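Long-range contacts in protein disulfide-isomerase A4 (Rattus norvegicus, PDB 3EC3), which catalyses the rearrangement of disulfide bonds in proteins of the endoplasmic reticulum, and is represented here by its two noncatalytic thioredoxin-like domains, b and b': residues Val137-Val142 with Ala172-Glu177; Asp194-Ile199 with Met209-Phe214. The protein carries 1 engineered substitution. All coordinates share one frame; numbering follows the deposited sequence.

Contact 1: residues Val137-Val142 with Ala172-Glu177; sequences VVYYSV and AIADEE
Val138 and Tyr140 bond in parallel register to strand 170-175: Val138 N gives to Ala172 O (2.9 Å), Ala174 N to Val138 O, and Tyr140 N to Ala174 O; Glu176 N reaches Tyr140 O from above the carbonyl plane. Ile173 shares a sheet face with Val138. Its CB lies 3.8 Å from Tyr140 CE1, and CG2 comes up to the edge of that ring, near its plane, 3.7 Å from CE1. CG1, wedged between backbone N and carbonyl carbon (chi1 64°), carries CD1 to 3.3 Å from Tyr140 OH and 3.8 Å from Val142 CG1; Tyr140 OH itself bonds Thr152 O. On the other face Val137 CG1 presses tightly on Ala174 CB, 3.4 Å away. At the end of strand 170-175, Asp175 OD2 accepts Val142 N, just past strand 135-140, on its anti lone pair (3.0 Å, nearly straight at 167°) and a water proton, while OD1 takes Asp178 N. With alanine in place of Asp175, Val142 N and Asp178 N would both probably lose their carboxylate acceptor. With helix 149-163 packed over the Val138 and Ile173 face, this is the parallel beta-alpha-beta unit of a thioredoxin-like fold.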
loop_
_atom_site.group_PDB
_atom_site.type_symbol
_atom_site.label_atom_id
_atom_site.label_comp_id
_atom_site.label_asym_id
_atom_site.label_seq_id
_atom_site.Cartn_x
_atom_site.Cartn_y
_atom_site.Cartn_z
ATOM N N VAL A 137 -4.481 -12.331 0.966
ATOM C CA VAL A 137 -5.674 -11.476 0.915
ATOM C C VAL A 137 -6.675 -11.808 2.010
ATOM O O VAL A 137 -7.025 -12.969 2.181
ATOM C CB VAL A 137 -6.408 -11.594 -0.436
ATOM C CG1 VAL A 137 -7.588 -10.533 -0.479
ATOM C CG2 VAL A 137 -5.419 -11.362 -1.611
ATOM N N VAL A 138 -7.139 -10.788 2.743
ATOM C CA VAL A 138 -8.164 -10.960 3.769
ATOM C C VAL A 138 -9.459 -10.261 3.311
ATOM O O VAL A 138 -9.495 -9.039 3.092
ATOM C CB VAL A 138 -7.683 -10.493 5.176
ATOM C CG1 VAL A 138 -8.808 -10.563 6.218
ATOM C CG2 VAL A 138 -6.460 -11.335 5.639
ATOM N N TYR A 139 -10.519 -11.061 3.164
ATOM C CA TYR A 139 -11.779 -10.587 2.603
ATOM C C TYR A 139 -12.840 -10.307 3.675
ATOM O O TYR A 139 -13.117 -11.153 4.536
ATOM C CB TYR A 139 -12.369 -11.644 1.660
ATOM C CG TYR A 139 -11.483 -12.071 0.509
ATOM C CD1 TYR A 139 -10.644 -13.169 0.632
ATOM C CD2 TYR A 139 -11.519 -11.407 -0.714
ATOM C CE1 TYR A 139 -9.838 -13.594 -0.432
ATOM C CE2 TYR A 139 -10.698 -11.824 -1.790
ATOM C CZ TYR A 139 -9.866 -12.915 -1.624
ATOM O OH TYR A 139 -9.052 -13.356 -2.651
ATOM N N TYR A 140 -13.461 -9.149 3.578
ATOM C CA TYR A 140 -14.570 -8.782 4.449
ATOM C C TYR A 140 -15.283 -7.548 3.922
ATOM O O TYR A 140 -15.047 -7.130 2.808
ATOM C CB TYR A 140 -14.148 -8.611 5.929
ATOM C CG TYR A 140 -13.125 -7.521 6.238
ATOM C CD1 TYR A 140 -11.752 -7.765 6.088
ATOM C CD2 TYR A 140 -13.530 -6.282 6.747
ATOM C CE1 TYR A 140 -10.810 -6.797 6.421
ATOM C CE2 TYR A 140 -12.593 -5.284 7.075
ATOM C CZ TYR A 140 -11.231 -5.568 6.904
ATOM O OH TYR A 140 -10.307 -4.631 7.237
ATOM N N SER A 141 -16.167 -6.966 4.725
ATOM C CA SER A 141 -16.844 -5.740 4.307
ATOM C C SER A 141 -15.952 -4.540 4.584
ATOM O O SER A 141 -15.809 -4.120 5.739
ATOM C CB SER A 141 -18.215 -5.612 5.013
ATOM O OG SER A 141 -18.823 -4.376 4.709
ATOM N N VAL A 142 -15.330 -3.989 3.539
ATOM C CA VAL A 142 -14.300 -2.935 3.726
ATOM C C VAL A 142 -14.942 -1.582 3.485
ATOM O O VAL A 142 -15.458 -1.343 2.406
ATOM C CB VAL A 142 -13.076 -3.157 2.760
ATOM C CG1 VAL A 142 -12.097 -1.957 2.830
ATOM C CG2 VAL A 142 -12.350 -4.456 3.147
ATOM N N ALA A 172 -2.994 -7.782 2.035
ATOM C CA ALA A 172 -3.972 -6.739 1.700
ATOM C C ALA A 172 -5.321 -7.146 2.249
ATOM O O ALA A 172 -5.609 -8.368 2.387
ATOM C CB ALA A 172 -4.055 -6.557 0.184
ATOM N N ILE A 173 -6.166 -6.162 2.551
ATOM C CA ILE A 173 -7.566 -6.484 2.833
ATOM C C ILE A 173 -8.324 -6.236 1.515
ATOM O O ILE A 173 -7.890 -5.430 0.671
ATOM C CB ILE A 173 -8.135 -5.600 3.986
ATOM C CG1 ILE A 173 -8.154 -4.126 3.555
ATOM C CG2 ILE A 173 -7.371 -5.902 5.341
ATOM C CD1 ILE A 173 -8.912 -3.217 4.554
ATOM N N ALA A 174 -9.439 -6.931 1.324
ATOM C CA ALA A 174 -10.195 -6.847 0.078
ATOM C C ALA A 174 -11.682 -6.910 0.419
ATOM O O ALA A 174 -12.083 -7.621 1.353
ATOM C CB ALA A 174 -9.818 -7.986 -0.875
ATOM N N ASP A 175 -12.489 -6.129 -0.301
ATOM C CA ASP A 175 -13.922 -6.156 -0.037
ATOM C C ASP A 175 -14.544 -7.444 -0.601
ATOM O O ASP A 175 -14.281 -7.809 -1.741
ATOM C CB ASP A 175 -14.629 -4.931 -0.612
ATOM C CG ASP A 175 -16.100 -4.945 -0.300
ATOM O OD1 ASP A 175 -16.894 -5.229 -1.204
ATOM O OD2 ASP A 175 -16.460 -4.801 0.876
ATOM N N GLU A 176 -15.362 -8.121 0.200
ATOM C CA GLU A 176 -15.886 -9.464 -0.202
ATOM C C GLU A 176 -16.846 -9.423 -1.391
ATOM O O GLU A 176 -16.924 -10.404 -2.155
ATOM C CB GLU A 176 -16.527 -10.203 0.979
ATOM C CG GLU A 176 -17.614 -9.422 1.675
ATOM C CD GLU A 176 -18.081 -10.062 2.980
ATOM O OE1 GLU A 176 -17.659 -11.195 3.297
ATOM O OE2 GLU A 176 -18.910 -9.436 3.678
ATOM N N GLU A 177 -17.560 -8.308 -1.531
ATOM C CA GLU A 177 -18.494 -8.047 -2.652
ATOM C C GLU A 177 -17.725 -7.675 -3.919
ATOM O O GLU A 177 -17.969 -8.247 -4.991
ATOM C CB GLU A 177 -19.463 -6.900 -2.320
ATOM C CG GLU A 177 -20.698 -7.291 -1.522
ATOM C CD GLU A 177 -21.946 -6.431 -1.849
ATOM O OE1 GLU A 177 -22.048 -5.885 -2.976
ATOM O OE2 GLU A 177 -22.835 -6.311 -0.971
HETATM O O HOH W 1 -18.955 -5.514 1.491
#

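Contact 2: residues Asp194-Ile199 with Met209-Phe214; sequences DVNAAI and MEPEEF
In the antiparallel part of a thioredoxin-like sheet, the loop running from strand 206-208 into helix 216-227 folds back beside strand 196-200, so that Phe214 meets Val195 and Met209 meets Ala197. The Val195 and Phe214 side chains cross at about a right angle. Val195 CG1 stands over the centre of the Phe214 ring, 3.6 Å from the centroid and 12° off the ring normal, a CH-pi contact in which the methyl lies within about 4 Å of every ring carbon. Closer to the backbone, Val195 CB and Phe214 CB are 3.8 Å apart. The Phe214 ring swings out opposite its own backbone N (chi1 -165°), which brings it beneath that methyl and also turns an edge to Ala197, whose CB lies near the ring plane, 4.1 Å from Phe214 CE2. Trp155 of helix 149-163 and Val138 touch both Val195 and Phe214 and extend this apolar cluster.

At the other end of the loop the backbones join directly: Met209 N donates to Ala197 O (2.8 Å). The side chain of Met209, built as selenomethionine, bends at its far end and brings SE to 4.1 Å from Ala197 CB, and it also touches Phe222 of helix 216-227. A water links the strand to the start of the loop. It accepts from Ala197 N and donates to Met209 O (2.7 Å) and to Asn196 OD1 (3.1 Å). Asn196 OD1 is also bonded to Ser191 OG, so the amide oxygen has two polar partners. The whole is a beta-hairpin whose exit loop leads into helix 216-227, the last of this domain, the closing beta-beta-alpha unit of the thioredoxin-like fold.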
loop_
_atom_site.group_PDB
_atom_site.type_symbol
_atom_site.label_atom_id
_atom_site.label_comp_id
_atom_site.label_asym_id
_atom_site.label_seq_id
_atom_site.Cartn_x
_atom_site.Cartn_y
_atom_site.Cartn_z
ATOM N N ASP A 194 -17.705 -13.949 8.858
ATOM C CA ASP A 194 -17.661 -12.602 8.290
ATOM C C ASP A 194 -16.337 -12.228 7.641
ATOM O O ASP A 194 -16.279 -11.246 6.900
ATOM C CB ASP A 194 -18.001 -11.556 9.353
ATOM C CG ASP A 194 -19.443 -11.591 9.738
ATOM O OD1 ASP A 194 -20.066 -12.648 9.512
ATOM O OD2 ASP A 194 -19.953 -10.578 10.255
ATOM N N VAL A 195 -15.288 -12.993 7.930
ATOM C CA VAL A 195 -13.936 -12.679 7.440
ATOM C C VAL A 195 -13.286 -13.942 6.914
ATOM O O VAL A 195 -13.321 -14.967 7.573
ATOM C CB VAL A 195 -13.046 -12.074 8.553
ATOM C CG1 VAL A 195 -11.710 -11.626 7.969
ATOM C CG2 VAL A 195 -13.754 -10.879 9.235
ATOM N N ASN A 196 -12.690 -13.867 5.734
ATOM C CA ASN A 196 -12.080 -15.042 5.097
ATOM C C ASN A 196 -10.722 -14.686 4.530
ATOM O O ASN A 196 -10.420 -13.495 4.380
ATOM C CB ASN A 196 -12.999 -15.541 3.987
ATOM C CG ASN A 196 -14.211 -16.250 4.530
ATOM O OD1 ASN A 196 -14.114 -17.389 4.975
ATOM N ND2 ASN A 196 -15.359 -15.582 4.508
ATOM N N ALA A 197 -9.888 -15.691 4.234
ATOM C CA ALA A 197 -8.520 -15.388 3.770
ATOM C C ALA A 197 -8.046 -16.366 2.703
ATOM O O ALA A 197 -8.420 -17.540 2.716
ATOM C CB ALA A 197 -7.538 -15.352 4.952
ATOM N N ALA A 198 -7.251 -15.846 1.773
ATOM C CA ALA A 198 -6.611 -16.656 0.743
ATOM C C ALA A 198 -5.152 -16.234 0.513
ATOM O O ALA A 198 -4.730 -15.121 0.884
ATOM C CB ALA A 198 -7.433 -16.610 -0.567
ATOM N N ILE A 199 -4.383 -17.128 -0.094
ATOM C CA ILE A 199 -3.065 -16.796 -0.573
ATOM C C ILE A 199 -2.976 -17.043 -2.073
ATOM O O ILE A 199 -3.323 -18.120 -2.545
ATOM C CB ILE A 199 -1.969 -17.614 0.165
ATOM C CG1 ILE A 199 -2.036 -17.321 1.671
ATOM C CG2 ILE A 199 -0.565 -17.317 -0.468
ATOM C CD1 ILE A 199 -1.022 -17.986 2.528
HETATM N N MSE A 209 -8.246 -20.314 3.028
HETATM C CA MSE A 209 -8.203 -20.630 4.458
HETATM C C MSE A 209 -9.480 -21.299 4.920
HETATM O O MSE A 209 -10.571 -20.782 4.696
HETATM C CB MSE A 209 -7.944 -19.392 5.335
HETATM C CG MSE A 209 -7.802 -19.727 6.830
HETATM SE SE MSE A 209 -7.502 -18.172 7.942
HETATM C CE MSE A 209 -9.073 -18.104 8.916
ATOM N N GLU A 210 -9.306 -22.456 5.562
ATOM C CA GLU A 210 -10.362 -23.166 6.275
ATOM C C GLU A 210 -11.123 -22.210 7.187
ATOM O O GLU A 210 -10.567 -21.760 8.201
ATOM C CB GLU A 210 -9.722 -24.270 7.122
ATOM C CG GLU A 210 -10.683 -25.071 7.937
ATOM C CD GLU A 210 -11.187 -26.271 7.184
ATOM O OE1 GLU A 210 -11.346 -26.187 5.946
ATOM O OE2 GLU A 210 -11.418 -27.305 7.833
ATOM N N PRO A 211 -12.387 -21.877 6.824
ATOM C CA PRO A 211 -13.220 -20.959 7.611
ATOM C C PRO A 211 -13.226 -21.279 9.107
ATOM O O PRO A 211 -13.507 -22.412 9.512
ATOM C CB PRO A 211 -14.613 -21.154 7.006
ATOM C CG PRO A 211 -14.339 -21.471 5.600
ATOM C CD PRO A 211 -13.106 -22.343 5.623
ATOM N N GLU A 212 -12.888 -20.270 9.901
ATOM C CA GLU A 212 -12.770 -20.391 11.345
ATOM C C GLU A 212 -13.069 -19.011 11.887
ATOM O O GLU A 212 -12.966 -18.031 11.138
ATOM C CB GLU A 212 -11.330 -20.754 11.689
ATOM C CG GLU A 212 -11.084 -21.068 13.159
ATOM C CD GLU A 212 -9.662 -20.763 13.568
ATOM O OE1 GLU A 212 -9.482 -19.908 14.463
ATOM O OE2 GLU A 212 -8.725 -21.354 12.977
ATOM N N GLU A 213 -13.418 -18.901 13.170
ATOM C CA GLU A 213 -13.517 -17.568 13.770
ATOM C C GLU A 213 -12.167 -16.845 13.575
ATOM O O GLU A 213 -11.092 -17.335 13.957
ATOM C CB GLU A 213 -14.028 -17.608 15.222
ATOM C CG GLU A 213 -15.590 -17.551 15.298
ATOM C CD GLU A 213 -16.203 -17.977 16.646
ATOM O OE1 GLU A 213 -16.648 -17.091 17.415
ATOM O OE2 GLU A 213 -16.281 -19.201 16.925
ATOM N N PHE A 214 -12.228 -15.714 12.888
ATOM C CA PHE A 214 -11.031 -15.070 12.401
ATOM C C PHE A 214 -10.324 -14.307 13.505
ATOM O O PHE A 214 -10.908 -13.463 14.198
ATOM C CB PHE A 214 -11.368 -14.123 11.246
ATOM C CG PHE A 214 -10.179 -13.692 10.474
ATOM C CD1 PHE A 214 -9.521 -12.508 10.785
ATOM C CD2 PHE A 214 -9.709 -14.471 9.432
ATOM C CE1 PHE A 214 -8.410 -12.112 10.069
ATOM C CE2 PHE A 214 -8.588 -14.077 8.700
ATOM C CZ PHE A 214 -7.939 -12.908 9.023
HETATM O O HOH W 2 -11.176 -18.222 5.169
#

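How the contacts relate
Contacts 1 and 2 lie 11 Å apart, centre to centre, in the second thioredoxin-like domain of the fragment, and neighbour each other in one mixed sheet. Strand 135-140 is the shared partner: parallel to 170-175 on one edge, antiparallel to 196-200 on the other. Two probable hydrogen bonds make the second join, Tyr139 N to Asn196 O (2.7 Å) and Val137 N to Ala198 O (2.8 Å). On the helix 149-163 side, Val138 CG1 packs 3.6 Å from Val195 CG1, running the apolar face of contact 1 into the cluster of contact 2. Together they join the parallel and antiparallel halves of the fold; this part of the protein is noncatalytic.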